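Sugar ABC transporter, periplasmic sugar-binding protein (Caulobacter crescentus, PDB 4IRX) binds myo-inositol in the periplasm, consistent with a role in delivering it to an ABC transporter for nutrient uptake. Local coordinates at residues Arg133-Asn139 and Pro195-Leu201; Ser174-Leu180 and Asn202-Gly208; Ala119-Trp123 and Lys224-Phe228. One frame throughout, in Å; residues are numbered along the deposited sequence.

Contact 1. Residues Arg133-Asn139 and Pro195-Leu201. With INS (1,2,3,4,5,6-hexahydroxy-cyclohexane), chain C.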
loop_
_atom_site.group_PDB
_atom_site.type_symbol
_atom_site.label_atom_id
_atom_site.label_comp_id
_atom_site.label_asym_id
_atom_site.label_seq_id
_atom_site.Cartn_x
_atom_site.Cartn_y
_atom_site.Cartn_z
ATOM N N ARG A 133 2.728 1.625 -25.042
ATOM C CA ARG A 133 2.711 0.227 -24.596
ATOM C C ARG A 133 3.066 0.183 -23.120
ATOM O O ARG A 133 4.143 0.667 -22.731
ATOM C CB ARG A 133 3.733 -0.595 -25.386
ATOM C CG ARG A 133 3.365 -0.748 -26.829
ATOM C CD ARG A 133 4.509 -1.318 -27.663
ATOM N NE ARG A 133 4.924 -2.625 -27.174
ATOM C CZ ARG A 133 4.306 -3.755 -27.501
ATOM N NH1 ARG A 133 3.263 -3.719 -28.323
ATOM N NH2 ARG A 133 4.731 -4.919 -27.024
ATOM N N VAL A 134 2.154 -0.356 -22.296
ATOM C CA VAL A 134 2.239 -0.305 -20.849
ATOM C C VAL A 134 2.283 -1.703 -20.239
ATOM O O VAL A 134 1.513 -2.591 -20.616
ATOM C CB VAL A 134 0.999 0.464 -20.268
ATOM C CG1 VAL A 134 1.057 0.568 -18.744
ATOM C CG2 VAL A 134 0.883 1.852 -20.896
ATOM N N VAL A 135 3.184 -1.884 -19.277
ATOM C CA VAL A 135 3.230 -3.088 -18.446
ATOM C C VAL A 135 2.757 -2.701 -17.059
ATOM O O VAL A 135 3.157 -1.660 -16.538
ATOM C CB VAL A 135 4.684 -3.634 -18.375
ATOM C CG1 VAL A 135 4.814 -4.765 -17.334
ATOM C CG2 VAL A 135 5.082 -4.154 -19.731
ATOM N N VAL A 136 1.901 -3.521 -16.448
ATOM C CA VAL A 136 1.428 -3.241 -15.089
ATOM C C VAL A 136 1.909 -4.349 -14.159
ATOM O O VAL A 136 1.683 -5.531 -14.424
ATOM C CB VAL A 136 -0.129 -3.078 -15.042
ATOM C CG1 VAL A 136 -0.609 -2.755 -13.596
ATOM C CG2 VAL A 136 -0.564 -2.017 -16.034
ATOM N N ILE A 137 2.661 -3.970 -13.124
ATOM C CA ILE A 137 3.160 -4.911 -12.118
ATOM C C ILE A 137 2.442 -4.607 -10.796
ATOM O O ILE A 137 2.585 -3.524 -10.228
ATOM C CB ILE A 137 4.688 -4.767 -11.897
ATOM C CG1 ILE A 137 5.442 -4.900 -13.230
ATOM C CG2 ILE A 137 5.166 -5.767 -10.849
ATOM C CD1 ILE A 137 5.399 -6.275 -13.843
ATOM N N THR A 138 1.631 -5.551 -10.325
ATOM C CA THR A 138 0.721 -5.282 -9.209
ATOM C C THR A 138 1.284 -5.696 -7.851
ATOM O O THR A 138 2.149 -6.579 -7.757
ATOM C CB THR A 138 -0.659 -5.958 -9.390
ATOM O OG1 THR A 138 -0.528 -7.379 -9.187
ATOM C CG2 THR A 138 -1.219 -5.687 -10.781
ATOM N N ASN A 139 0.817 -5.014 -6.808
ATOM C CA ASN A 139 1.149 -5.354 -5.427
ATOM C C ASN A 139 0.204 -6.425 -4.855
ATOM O O ASN A 139 -0.786 -6.775 -5.497
ATOM C CB ASN A 139 1.064 -4.087 -4.570
ATOM C CG ASN A 139 -0.338 -3.492 -4.532
ATOM O OD1 ASN A 139 -0.928 -3.215 -5.581
ATOM N ND2 ASN A 139 -0.876 -3.266 -3.316
ATOM N N PRO A 195 8.305 -2.070 -23.837
ATOM C CA PRO A 195 7.234 -1.183 -23.395
ATOM C C PRO A 195 7.740 0.237 -23.241
ATOM O O PRO A 195 8.938 0.505 -23.020
ATOM C CB PRO A 195 6.854 -1.748 -22.019
ATOM C CG PRO A 195 8.157 -2.367 -21.521
ATOM C CD PRO A 195 8.808 -2.940 -22.751
ATOM N N ASP A 196 6.810 1.169 -23.326
ATOM C CA ASP A 196 7.117 2.554 -23.027
ATOM C C ASP A 196 7.139 2.842 -21.534
ATOM O O ASP A 196 7.915 3.647 -21.050
ATOM C CB ASP A 196 6.062 3.464 -23.675
ATOM C CG ASP A 196 6.120 3.417 -25.171
ATOM O OD1 ASP A 196 7.130 3.927 -25.698
ATOM O OD2 ASP A 196 5.194 2.870 -25.829
ATOM N N VAL A 197 6.242 2.194 -20.802
ATOM C CA VAL A 197 6.027 2.492 -19.399
ATOM C C VAL A 197 5.792 1.197 -18.646
ATOM O O VAL A 197 5.078 0.320 -19.122
ATOM C CB VAL A 197 4.791 3.401 -19.190
ATOM C CG1 VAL A 197 4.507 3.658 -17.669
ATOM C CG2 VAL A 197 4.941 4.696 -19.966
ATOM N N ILE A 198 6.451 1.075 -17.498
ATOM C CA ILE A 198 6.172 0.011 -16.536
ATOM C C ILE A 198 5.573 0.701 -15.301
ATOM O O ILE A 198 6.260 1.432 -14.564
ATOM C CB ILE A 198 7.461 -0.757 -16.154
ATOM C CG1 ILE A 198 8.165 -1.244 -17.412
ATOM C CG2 ILE A 198 7.107 -1.954 -15.304
ATOM C CD1 ILE A 198 9.492 -1.946 -17.164
ATOM N N LEU A 199 4.290 0.459 -15.080
ATOM C CA LEU A 199 3.591 0.983 -13.909
ATOM C C LEU A 199 3.666 -0.045 -12.795
ATOM O O LEU A 199 3.120 -1.148 -12.918
ATOM C CB LEU A 199 2.114 1.268 -14.242
ATOM C CG LEU A 199 1.761 2.357 -15.255
ATOM C CD1 LEU A 199 0.258 2.566 -15.345
ATOM C CD2 LEU A 199 2.431 3.682 -14.882
ATOM N N CYS A 200 4.376 0.300 -11.725
ATOM C CA CYS A 200 4.576 -0.612 -10.609
ATOM C C CYS A 200 3.801 -0.100 -9.418
ATOM O O CYS A 200 3.921 1.072 -9.047
ATOM C CB CYS A 200 6.053 -0.683 -10.252
ATOM S SG CYS A 200 7.067 -1.321 -11.574
ATOM N N LEU A 201 3.017 -0.986 -8.810
ATOM C CA LEU A 201 2.080 -0.549 -7.789
ATOM C C LEU A 201 2.679 -0.469 -6.373
ATOM O O LEU A 201 1.965 -0.260 -5.386
ATOM C CB LEU A 201 0.786 -1.369 -7.854
ATOM C CG LEU A 201 -0.233 -0.882 -8.901
ATOM C CD1 LEU A 201 0.315 -0.648 -10.296
ATOM C CD2 LEU A 201 -1.378 -1.861 -8.952
HETATM C C1 INS C . 0.669 -0.344 0.458
HETATM C C2 INS C . 2.010 -0.025 -0.113
HETATM C C3 INS C . 2.887 -1.246 0.006
HETATM C C4 INS C . 2.294 -2.385 -0.760
HETATM C C5 INS C . 0.978 -2.756 -0.188
HETATM C C6 INS C . 0.043 -1.569 -0.180
HETATM O O1 INS C . -0.187 0.765 0.334
HETATM O O2 INS C . 1.872 0.377 -1.442
HETATM O O3 INS C . 4.192 -0.966 -0.438
HETATM O O4 INS C . 3.157 -3.477 -0.768
HETATM O O5 INS C . 0.446 -3.819 -0.912
HETATM O O6 INS C . -1.220 -1.907 0.331
#
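Val135 and Ile198 sit beside each other at the middle of two neighbouring parallel strands, 133-138 and 197-200, their side chains pointing the same way. The backbone ladder runs through them: Val135 N donates to Val197 O at 2.9 Å, and Val135 O accepts from Leu199 N. Two residues on, Ile137 repeats the pattern, donating to Leu199 O and accepting from Leu201 N, the last bond running almost straight down the carbonyl (C=O...N angle 178°). Side chains fill both faces of this ladder. On one, Val135 CG2 packs on Pro195 CB at 3.8 Å, while the CG2 branch of Ile198, anti to its own backbone N, lies against Ile137 CG1. On the other, Val134 CG1 meets Leu199 CG at 4.0 Å, and Leu201 CD1 reaches back to Val136 CG1. Helix 176-189 covers the first face and helix 144-160 the second; the two strands are the inner ones of the four-stranded parallel sheet in one alpha/beta lobe of a type I periplasmic binding protein. The N-terminal end is looser and nearer solvent, with Arg133 and Asp196 both partly exposed. Their charged groups do not meet; instead, Asp196 OD2 takes the backbone N of Arg133 on its anti lone pair (2.9 Å, N-H...O angle 174°), and Arg133 O receives both Asp196 N and Val197 N. Beyond the C-terminal strand ends the chain enters the inositol pocket. There Asn139, with CG held between its backbone N and carbonyl carbon (chi1 63°), crosses Leu201 at about a right angle, placing OD1 3.4 Å from Leu201 CB and sending ND2 to the inositol hydroxyl O5 at 2.8 Å.

Contact 2. Residues Ser174-Leu180 and Asn202-Gly208. With INS (1,2,3,4,5,6-hexahydroxy-cyclohexane), chain C.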
loop_
_atom_site.group_PDB
_atom_site.type_symbol
_atom_site.label_atom_id
_atom_site.label_comp_id
_atom_site.label_asym_id
_atom_site.label_seq_id
_atom_site.Cartn_x
_atom_site.Cartn_y
_atom_site.Cartn_z
ATOM N N SER A 174 4.352 -7.684 -4.113
ATOM C CA SER A 174 5.021 -6.685 -3.267
ATOM C C SER A 174 6.416 -7.138 -2.819
ATOM O O SER A 174 6.831 -6.944 -1.661
ATOM C CB SER A 174 4.144 -6.346 -2.041
ATOM O OG SER A 174 2.946 -5.678 -2.442
ATOM N N LYS A 175 7.129 -7.788 -3.725
ATOM C CA LYS A 175 8.488 -8.221 -3.439
ATOM C C LYS A 175 9.449 -7.757 -4.516
ATOM O O LYS A 175 9.213 -7.968 -5.708
ATOM C CB LYS A 175 8.540 -9.741 -3.294
ATOM C CG LYS A 175 7.688 -10.296 -2.150
ATOM C CD LYS A 175 8.321 -10.018 -0.793
ATOM C CE LYS A 175 7.269 -9.857 0.304
ATOM N NZ LYS A 175 7.902 -9.551 1.622
ATOM N N ARG A 176 10.532 -7.119 -4.105
ATOM C CA ARG A 176 11.511 -6.593 -5.039
ATOM C C ARG A 176 12.168 -7.703 -5.863
ATOM O O ARG A 176 12.401 -7.523 -7.079
ATOM C CB ARG A 176 12.573 -5.759 -4.316
ATOM C CG ARG A 176 13.491 -5.052 -5.287
ATOM C CD ARG A 176 14.471 -4.143 -4.597
ATOM N NE ARG A 176 13.789 -3.136 -3.802
ATOM C CZ ARG A 176 14.384 -2.049 -3.309
ATOM N NH1 ARG A 176 15.678 -1.835 -3.551
ATOM N NH2 ARG A 176 13.677 -1.183 -2.575
ATOM N N ASP A 177 12.444 -8.845 -5.218
ATOM C CA ASP A 177 13.094 -9.968 -5.916
ATOM C C ASP A 177 12.200 -10.549 -7.010
ATOM O O ASP A 177 12.681 -10.853 -8.122
ATOM C CB ASP A 177 13.593 -11.058 -4.928
ATOM C CG ASP A 177 12.469 -11.703 -4.133
ATOM O OD1 ASP A 177 11.639 -10.968 -3.582
ATOM O OD2 ASP A 177 12.413 -12.954 -4.056
ATOM N N GLN A 178 10.907 -10.689 -6.744
ATOM C CA GLN A 178 9.966 -11.127 -7.772
ATOM C C GLN A 178 9.804 -10.070 -8.854
ATOM O O GLN A 178 9.703 -10.386 -10.038
ATOM C CB GLN A 178 8.607 -11.521 -7.198
ATOM C CG GLN A 178 8.690 -12.727 -6.265
ATOM C CD GLN A 178 7.332 -13.111 -5.704
ATOM O OE1 GLN A 178 6.340 -13.124 -6.412
ATOM N NE2 GLN A 178 7.294 -13.416 -4.425
ATOM N N ALA A 179 9.759 -8.816 -8.446
ATOM C CA ALA A 179 9.677 -7.752 -9.423
ATOM C C ALA A 179 10.814 -7.810 -10.444
ATOM O O ALA A 179 10.588 -7.600 -11.643
ATOM C CB ALA A 179 9.640 -6.390 -8.728
ATOM N N LEU A 180 12.020 -8.137 -9.998
ATOM C CA LEU A 180 13.145 -8.201 -10.934
ATOM C C LEU A 180 12.920 -9.301 -11.983
ATOM O O LEU A 180 12.954 -9.061 -13.192
ATOM C CB LEU A 180 14.474 -8.421 -10.181
ATOM C CG LEU A 180 15.708 -8.682 -11.051
ATOM C CD1 LEU A 180 15.953 -7.534 -11.955
ATOM C CD2 LEU A 180 16.939 -8.883 -10.150
ATOM N N ASN A 202 4.001 -0.613 -6.265
ATOM C CA ASN A 202 4.726 -0.059 -5.127
ATOM C C ASN A 202 6.165 0.247 -5.513
ATOM O O ASN A 202 6.647 -0.204 -6.554
ATOM C CB ASN A 202 4.590 -0.882 -3.812
ATOM C CG ASN A 202 5.514 -2.077 -3.730
ATOM O OD1 ASN A 202 6.284 -2.360 -4.641
ATOM N ND2 ASN A 202 5.447 -2.790 -2.622
ATOM N N ASP A 203 6.834 1.029 -4.683
ATOM C CA ASP A 203 8.189 1.498 -5.002
ATOM C C ASP A 203 9.226 0.398 -4.847
ATOM O O ASP A 203 10.191 0.371 -5.582
ATOM C CB ASP A 203 8.604 2.665 -4.103
ATOM C CG ASP A 203 7.980 3.986 -4.517
ATOM O OD1 ASP A 203 7.561 4.140 -5.700
ATOM O OD2 ASP A 203 7.944 4.869 -3.634
ATOM N N ASP A 204 9.012 -0.511 -3.904
ATOM C CA ASP A 204 9.917 -1.656 -3.704
ATOM C C ASP A 204 10.017 -2.479 -4.994
ATOM O O ASP A 204 11.111 -2.820 -5.454
ATOM C CB ASP A 204 9.394 -2.499 -2.518
ATOM C CG ASP A 204 10.457 -3.401 -1.875
ATOM O OD1 ASP A 204 11.674 -3.119 -1.969
ATOM O OD2 ASP A 204 10.052 -4.410 -1.244
HETATM N N MSE A 205 8.867 -2.771 -5.594
HETATM C CA MSE A 205 8.831 -3.468 -6.874
HETATM C C MSE A 205 9.381 -2.606 -7.987
HETATM O O MSE A 205 10.045 -3.121 -8.884
HETATM C CB MSE A 205 7.405 -3.913 -7.220
HETATM C CG MSE A 205 6.834 -4.990 -6.280
HETATM SE SE MSE A 205 5.096 -5.608 -6.847
HETATM C CE MSE A 205 4.137 -3.916 -6.805
ATOM N N ALA A 206 9.074 -1.312 -7.988
ATOM C CA ALA A 206 9.620 -0.396 -8.975
ATOM C C ALA A 206 11.133 -0.417 -9.016
ATOM O O ALA A 206 11.709 -0.332 -10.097
ATOM C CB ALA A 206 9.111 1.059 -8.738
HETATM N N MSE A 207 11.775 -0.568 -7.858
HETATM C CA MSE A 207 13.230 -0.681 -7.815
HETATM C C MSE A 207 13.685 -1.922 -8.567
HETATM O O MSE A 207 14.638 -1.862 -9.361
HETATM C CB MSE A 207 13.718 -0.673 -6.373
HETATM C CG MSE A 207 13.370 0.610 -5.641
HETATM SE SE MSE A 207 14.135 2.225 -6.345
HETATM C CE MSE A 207 15.978 1.645 -6.421
ATOM N N GLY A 208 13.002 -3.044 -8.351
ATOM C CA GLY A 208 13.270 -4.243 -9.141
ATOM C C GLY A 208 13.060 -4.090 -10.638
ATOM O O GLY A 208 13.859 -4.578 -11.450
HETATM C C1 INS C . 0.669 -0.344 0.458
HETATM C C2 INS C . 2.010 -0.025 -0.113
HETATM C C3 INS C . 2.887 -1.246 0.006
HETATM C C4 INS C . 2.294 -2.385 -0.760
HETATM C C5 INS C . 0.978 -2.756 -0.188
HETATM C C6 INS C . 0.043 -1.569 -0.180
HETATM O O1 INS C . -0.187 0.765 0.334
HETATM O O2 INS C . 1.872 0.377 -1.442
HETATM O O3 INS C . 4.192 -0.966 -0.438
HETATM O O4 INS C . 3.157 -3.477 -0.768
HETATM O O5 INS C . 0.446 -3.819 -0.912
HETATM O O6 INS C . -1.220 -1.907 0.331
HETATM O O HOH W 1 7.368 -4.387 -0.757
HETATM O O HOH W 2 10.864 -6.742 -1.084
#
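The guanidinium of Arg176 has Met207 CB over the centre of one face, 3.4 Å from Arg176 CZ, and Asp204 OD1 at its edge, somewhat out of its plane. The grip is side-on, both NE and NH2 of Arg176 donating to that single oxygen, with NE 2.8 Å from Asp204 OD1. The fit is not flat: guanidinium and carboxylate planes stand 66° apart, and NE approaches OD1 from above the carboxylate plane whereas NH2 meets the anti lone pair of Asp204 OD1. Glu233 gives Arg176 NH2 a second acidic partner. The other carboxylate oxygen, Asp204 OD2, accepts from a water that also donates to Ser174 O. Further along the two helices, the small Ala179 and Gly208 let helices 176-180 and 203-208 approach to 7.3 Å between axes, at 40°, with Ala179 CB 3.7 Å from Met205 CB. Asn202 faces the pocket. Its OD1 caps helix 203-208 by accepting from Met205 N at 2.8 Å, a bond that fixes the turn of the amide and directs ND2 at inositol O3 (3.1 Å) and O4 (3.0 Å). Ser174 OG lies 2.8 Å from the same O4 of the ligand. Two neighbouring helix starts, with the N-cap residue Asn202 of one and Ser174 just before the other meeting the ligand, form one wall of the inositol site of this periplasmic binding protein.

Contact 3. Residues Ala119-Trp123 and Lys224-Phe228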
loop_
_atom_site.group_PDB
_atom_site.type_symbol
_atom_site.label_atom_id
_atom_site.label_comp_id
_atom_site.label_asym_id
_atom_site.label_seq_id
_atom_site.Cartn_x
_atom_site.Cartn_y
_atom_site.Cartn_z
ATOM N N ALA A 119 -4.270 8.403 -11.246
ATOM C CA ALA A 119 -3.189 9.391 -11.431
ATOM C C ALA A 119 -2.036 8.842 -12.263
ATOM O O ALA A 119 -1.482 9.536 -13.118
ATOM C CB ALA A 119 -2.658 9.863 -10.083
HETATM N N MSE A 120 -1.653 7.604 -11.983
HETATM C CA MSE A 120 -0.594 6.946 -12.779
HETATM C C MSE A 120 -0.990 6.839 -14.242
HETATM O O MSE A 120 -0.211 7.167 -15.125
HETATM C CB MSE A 120 -0.360 5.524 -12.254
HETATM C CG MSE A 120 0.054 5.450 -10.788
HETATM SE SE MSE A 120 0.254 3.595 -10.202
HETATM C CE MSE A 120 2.157 3.342 -10.605
ATOM N N ALA A 121 -2.195 6.343 -14.506
ATOM C CA ALA A 121 -2.652 6.182 -15.885
ATOM C C ALA A 121 -2.826 7.537 -16.582
ATOM O O ALA A 121 -2.535 7.658 -17.771
ATOM C CB ALA A 121 -3.992 5.378 -15.929
ATOM N N ASP A 122 -3.312 8.536 -15.848
ATOM C CA ASP A 122 -3.515 9.873 -16.419
ATOM C C ASP A 122 -2.170 10.454 -16.820
ATOM O O ASP A 122 -2.065 11.119 -17.854
ATOM C CB ASP A 122 -4.273 10.819 -15.465
ATOM C CG ASP A 122 -5.764 10.525 -15.385
ATOM O OD1 ASP A 122 -6.301 9.758 -16.211
ATOM O OD2 ASP A 122 -6.400 11.060 -14.444
ATOM N N TRP A 123 -1.143 10.184 -16.025
ATOM C CA TRP A 123 0.208 10.572 -16.399
ATOM C C TRP A 123 0.632 9.948 -17.728
ATOM O O TRP A 123 1.244 10.620 -18.586
ATOM C CB TRP A 123 1.238 10.254 -15.284
ATOM C CG TRP A 123 2.640 10.627 -15.683
ATOM C CD1 TRP A 123 3.289 11.802 -15.456
ATOM C CD2 TRP A 123 3.540 9.805 -16.430
ATOM N NE1 TRP A 123 4.553 11.760 -16.016
ATOM C CE2 TRP A 123 4.732 10.539 -16.614
ATOM C CE3 TRP A 123 3.455 8.517 -16.955
ATOM C CZ2 TRP A 123 5.836 10.017 -17.313
ATOM C CZ3 TRP A 123 4.558 7.996 -17.645
ATOM C CH2 TRP A 123 5.723 8.748 -17.810
ATOM N N LYS A 224 10.099 3.793 -19.229
ATOM C CA LYS A 224 9.881 4.590 -18.036
ATOM C C LYS A 224 9.205 3.813 -16.929
ATOM O O LYS A 224 8.235 3.100 -17.168
ATOM C CB LYS A 224 9.041 5.805 -18.386
ATOM C CG LYS A 224 9.717 6.708 -19.390
ATOM C CD LYS A 224 8.955 7.994 -19.576
ATOM C CE LYS A 224 9.649 8.894 -20.604
ATOM N NZ LYS A 224 10.997 9.348 -20.157
ATOM N N VAL A 225 9.675 4.021 -15.706
ATOM C CA VAL A 225 9.133 3.306 -14.560
ATOM C C VAL A 225 8.460 4.281 -13.605
ATOM O O VAL A 225 9.029 5.312 -13.270
ATOM C CB VAL A 225 10.264 2.534 -13.808
ATOM C CG1 VAL A 225 9.772 1.936 -12.506
ATOM C CG2 VAL A 225 10.863 1.440 -14.707
ATOM N N ILE A 226 7.233 3.946 -13.193
ATOM C CA ILE A 226 6.468 4.724 -12.234
ATOM C C ILE A 226 6.137 3.815 -11.087
ATOM O O ILE A 226 5.776 2.646 -11.299
ATOM C CB ILE A 226 5.141 5.238 -12.823
ATOM C CG1 ILE A 226 5.399 6.129 -14.020
ATOM C CG2 ILE A 226 4.374 6.035 -11.793
ATOM C CD1 ILE A 226 4.256 7.059 -14.267
ATOM N N GLY A 227 6.303 4.321 -9.869
ATOM C CA GLY A 227 5.991 3.547 -8.679
ATOM C C GLY A 227 4.845 4.143 -7.869
ATOM O O GLY A 227 4.059 4.968 -8.333
ATOM N N PHE A 228 4.796 3.709 -6.628
ATOM C CA PHE A 228 3.754 4.115 -5.692
ATOM C C PHE A 228 4.363 3.943 -4.317
ATOM O O PHE A 228 4.916 2.885 -4.019
ATOM C CB PHE A 228 2.528 3.195 -5.868
ATOM C CG PHE A 228 1.214 3.800 -5.385
ATOM C CD1 PHE A 228 0.953 3.944 -4.026
ATOM C CD2 PHE A 228 0.242 4.204 -6.302
ATOM C CE1 PHE A 228 -0.273 4.508 -3.571
ATOM C CE2 PHE A 228 -0.982 4.752 -5.879
ATOM C CZ PHE A 228 -1.248 4.910 -4.501
#
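Met120, a selenomethionine on helix 113-127, meets Ile226 and Phe228 on and just after the edge strand 224-226 of a parallel sheet, in the helix-on-sheet packing of an alpha/beta lobe. The short segments run nearly antiparallel, at 158°, and 10.8 Å separates their axes. From CB, which leaves the helix toward the strand, the chain continues through CG to the selenium, extended at chi2. The selenium lies at the edge of the Phe228 ring, in its plane, with SE 3.9 Å from Phe228 CD2 and 85° off the ring normal as seen from the ring centre; this is an edge-on Met-aromatic contact. A bend at chi3 of 91° swings the terminal CE toward the strand, where it rests against Ile226 CG2 at 3.7 Å. Gly227 O is buried with no hydrogen-bond partner in the model, and Met120 CE lies 3.4 Å from it. One helical turn on, Trp123 lies over the same strand. Ile226 lies beside the indole, although the exact fit of its CD1 against the ring is doubtful, while Lys224 meets the ring in plane at its edge through the aliphatic part of its chain; the amine of Lys224 is bonded to Ala221 O. Past the strand, Phe228 also makes a cation-pi contact with Arg149, a pocket residue, and its side chain lies about 4 Å from the inositol. Where lysine and indole cross, roughly at a right angle, Lys224 CD stands 3.8 Å from Trp123 CH2.

In the fold
The three contacts belong to one lobe, with contact 1 next to both others: its centre is about 12 Å from that of contact 2 and about 8 Å from that of contact 3. Strand 197-200 is shared ground, since it pairs with 133-138 and, on its other edge, with 224-226, where Ile198 N lies 2.7 Å from Lys224 O. The same strand leads directly into the Asn202-capped helix of contact 2. Met205 joins contacts 1 and 2, its selenium 3.2 Å from Thr138 O. Asn139, Ser174 and Asn202 hydrogen-bond the inositol from contacts 1 and 2, while contact 3 approaches it through Phe228; Asp96 and Gln20 also bind it.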